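Putative mRNA export protein (Chaetomium thermophilum, PDB 4WP2) probably takes part in exporting mRNA from the nucleus to the cytoplasm, the piece described here being its C-terminal UBA domain. Local coordinates at residues L9-V13 / W34-A39. Residues are numbered along the deposited sequence; the frame is centred on the assembly and turned at random.
Sequences LIAEV and WNLELA
Leu9 divides its two methyls between Trp34 and Leu36. Its CD1 lies 3.8 Å from the backbone O of Trp34. The same methyl approaches the indole obliquely, 4.1 Å from Trp34 CE3. CD2 reaches the CB of Leu36. Leu9 thus spans the residue before the N-cap and the first residue of helix 36-46. Ile10 meets the indole at its edge, near the ring plane, with CG1 4.0 Å from Trp34 CZ3. Ile10 also touches helix 21-25 and Ala7 of a second subunit. Glu12 uses only the aliphatic part of its chain here: its CG is 4.0 Å from CD2 of Leu36, and the two side chains meet nearly at right angles. The chain then bends (chi2 65°), and its carboxylate forms a salt bridge with Arg15 of the same helix. Val13 makes the closest approach, with CG2 3.5 Å from CD1 of Leu36. With chi1 of Leu36 at -178°, its CG points away from the backbone N and the two methyls part, CD2 to Glu12 and CD1 to Val13. Val13 CG2 also lies 4.4 Å from CB of Ala39, about one turn after Leu36. Leu28 touches Val13, Trp34 and Ala39, and its backbone is hydrogen-bonded to that of Trp34. The start of helix 36-46 is capped by Asn35, whose OD1 accepts from Leu38 N at 3.0 Å. The contact as a whole joins the first and third helices of the three-helix UBA fold. No hydrogen bond crosses between the segments, so hydrophobic packing holds them together; the Glu12 carboxylate and Asn35 OD1 bridge nothing here.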
ATOM      1  N   LEU A   9     -20.349 -28.493   7.874  1.00 21.91           N
ATOM      2  CA  LEU A   9     -20.882 -29.857   7.895  1.00 20.41           C
ATOM      3  C   LEU A   9     -22.423 -29.874   8.055  1.00 20.12           C
ATOM      4  O   LEU A   9     -23.119 -30.641   7.389  1.00 19.87           O
ATOM      5  CB  LEU A   9     -20.226 -30.667   9.017  1.00 19.63           C
ATOM      6  CG  LEU A   9     -18.757 -30.993   8.737  1.00 26.33           C
ATOM      7  CD1 LEU A   9     -18.031 -31.401  10.007  1.00 25.89           C
ATOM      8  CD2 LEU A   9     -18.668 -32.103   7.698  1.00 32.58           C
ATOM      9  N   ILE A  10     -22.953 -29.017   8.924  1.00 20.27           N
ATOM     10  CA  ILE A  10     -24.402 -28.881   9.069  1.00 20.21           C
ATOM     11  C   ILE A  10     -25.033 -28.468   7.738  1.00 23.73           C
ATOM     12  O   ILE A  10     -26.058 -29.021   7.317  1.00 20.70           O
ATOM     13  CB  ILE A  10     -24.785 -27.831  10.155  1.00 28.72           C
ATOM     14  CG1 ILE A  10     -24.371 -28.308  11.553  1.00 27.47           C
ATOM     15  CG2 ILE A  10     -26.292 -27.545  10.136  1.00 24.19           C
ATOM     16  CD1 ILE A  10     -24.493 -27.228  12.634  1.00 26.04           C
ATOM     17  N   ALA A  11     -24.417 -27.487   7.082  1.00 24.68           N
ATOM     18  CA  ALA A  11     -24.933 -26.972   5.823  1.00 23.98           C
ATOM     19  C   ALA A  11     -24.981 -28.073   4.774  1.00 24.00           C
ATOM     20  O   ALA A  11     -25.936 -28.149   3.997  1.00 23.48           O
ATOM     21  CB  ALA A  11     -24.074 -25.804   5.324  1.00 26.65           C
ATOM     22  N   GLU A  12     -23.972 -28.941   4.767  1.00 21.85           N
ATOM     23  CA  GLU A  12     -23.924 -30.012   3.782  1.00 24.88           C
ATOM     24  C   GLU A  12     -24.999 -31.062   4.040  1.00 23.14           C
ATOM     25  O   GLU A  12     -25.630 -31.550   3.098  1.00 22.76           O
ATOM     26  CB  GLU A  12     -22.549 -30.676   3.756  1.00 23.26           C
ATOM     27  CG  GLU A  12     -22.433 -31.752   2.694  1.00 24.05           C
ATOM     28  CD  GLU A  12     -22.546 -31.211   1.276  1.00 35.95           C
ATOM     29  OE1 GLU A  12     -22.572 -29.976   1.083  1.00 38.06           O
ATOM     30  OE2 GLU A  12     -22.657 -32.036   0.349  1.00 36.10           O
ATOM     31  N   VAL A  13     -25.197 -31.422   5.303  1.00 20.71           N
ATOM     32  CA  VAL A  13     -26.241 -32.379   5.654  1.00 19.47           C
ATOM     33  C   VAL A  13     -27.609 -31.813   5.266  1.00 21.80           C
ATOM     34  O   VAL A  13     -28.447 -32.531   4.737  1.00 19.84           O
ATOM     35  CB  VAL A  13     -26.211 -32.734   7.156  1.00 19.66           C
ATOM     36  CG1 VAL A  13     -27.463 -33.491   7.578  1.00 18.28           C
ATOM     37  CG2 VAL A  13     -24.968 -33.560   7.481  1.00 20.09           C
ATOM     38  N   TRP A  34     -19.599 -36.149  14.081  1.00 21.76           N
ATOM     39  CA  TRP A  34     -19.398 -35.186  12.992  1.00 23.38           C
ATOM     40  C   TRP A  34     -18.790 -35.798  11.729  1.00 27.10           C
ATOM     41  O   TRP A  34     -18.368 -35.083  10.824  1.00 27.75           O
ATOM     42  CB  TRP A  34     -18.543 -34.018  13.486  1.00 24.52           C
ATOM     43  CG  TRP A  34     -19.249 -33.244  14.539  1.00 23.37           C
ATOM     44  CD1 TRP A  34     -19.200 -33.456  15.880  1.00 22.79           C
ATOM     45  CD2 TRP A  34     -20.129 -32.135  14.339  1.00 19.69           C
ATOM     46  NE1 TRP A  34     -19.989 -32.544  16.532  1.00 22.41           N
ATOM     47  CE2 TRP A  34     -20.580 -31.726  15.606  1.00 27.58           C
ATOM     48  CE3 TRP A  34     -20.586 -31.452  13.208  1.00 27.43           C
ATOM     49  CZ2 TRP A  34     -21.460 -30.658  15.778  1.00 30.19           C
ATOM     50  CZ3 TRP A  34     -21.460 -30.392  13.380  1.00 21.82           C
ATOM     51  CH2 TRP A  34     -21.885 -30.006  14.653  1.00 24.50           C
ATOM     52  N   ASN A  35     -18.831 -37.122  11.642  1.00 26.13           N
ATOM     53  CA  ASN A  35     -18.474 -37.827  10.420  1.00 27.00           C
ATOM     54  C   ASN A  35     -19.629 -37.664   9.434  1.00 28.65           C
ATOM     55  O   ASN A  35     -20.740 -38.134   9.700  1.00 26.75           O
ATOM     56  CB  ASN A  35     -18.242 -39.310  10.699  1.00 25.82           C
ATOM     57  CG  ASN A  35     -17.754 -40.074   9.479  1.00 30.17           C
ATOM     58  OD1 ASN A  35     -18.464 -40.199   8.486  1.00 29.35           O
ATOM     59  ND2 ASN A  35     -16.594 -40.704   9.610  1.00 37.79           N
ATOM     60  N   LEU A  36     -19.381 -37.021   8.298  1.00 26.63           N
ATOM     61  CA  LEU A  36     -20.466 -36.719   7.368  1.00 31.56           C
ATOM     62  C   LEU A  36     -21.176 -37.966   6.869  1.00 28.38           C
ATOM     63  O   LEU A  36     -22.405 -38.001   6.775  1.00 24.28           O
ATOM     64  CB  LEU A  36     -19.955 -35.937   6.156  1.00 32.73           C
ATOM     65  CG  LEU A  36     -21.060 -35.558   5.162  1.00 37.91           C
ATOM     66  CD1 LEU A  36     -22.050 -34.577   5.787  1.00 42.99           C
ATOM     67  CD2 LEU A  36     -20.482 -35.000   3.869  1.00 34.43           C
ATOM     68  N   GLU A  37     -20.403 -38.977   6.501  1.00 27.62           N
ATOM     69  CA  GLU A  37     -20.986 -40.187   5.949  1.00 29.31           C
ATOM     70  C   GLU A  37     -21.854 -40.911   6.980  1.00 27.24           C
ATOM     71  O   GLU A  37     -22.932 -41.388   6.657  1.00 26.94           O
ATOM     72  CB  GLU A  37     -19.898 -41.115   5.413  1.00 36.04           C
ATOM     73  CG  GLU A  37     -19.260 -40.610   4.124  1.00 52.22           C
ATOM     74  CD  GLU A  37     -20.272 -40.417   2.999  1.00 61.83           C
ATOM     75  OE1 GLU A  37     -21.082 -41.336   2.749  1.00 68.40           O
ATOM     76  OE2 GLU A  37     -20.257 -39.338   2.368  1.00 60.93           O
ATOM     77  N   LEU A  38     -21.383 -40.983   8.219  1.00 27.04           N
ATOM     78  CA  LEU A  38     -22.134 -41.670   9.266  1.00 25.50           C
ATOM     79  C   LEU A  38     -23.418 -40.904   9.604  1.00 25.06           C
ATOM     80  O   LEU A  38     -24.441 -41.503   9.928  1.00 25.67           O
ATOM     81  CB  LEU A  38     -21.277 -41.838  10.517  1.00 31.28           C
ATOM     82  CG  LEU A  38     -20.137 -42.855  10.439  1.00 28.98           C
ATOM     83  CD1 LEU A  38     -19.373 -42.863  11.749  1.00 30.20           C
ATOM     84  CD2 LEU A  38     -20.614 -44.247  10.076  1.00 42.29           C
ATOM     85  N   ALA A  39     -23.356 -39.576   9.528  1.00 24.62           N
ATOM     86  CA  ALA A  39     -24.531 -38.743   9.746  1.00 22.38           C
ATOM     87  C   ALA A  39     -25.604 -39.015   8.686  1.00 21.55           C
ATOM     88  O   ALA A  39     -26.787 -39.189   9.006  1.00 23.57           O
ATOM     89  CB  ALA A  39     -24.134 -37.257   9.747  1.00 22.71           C
TER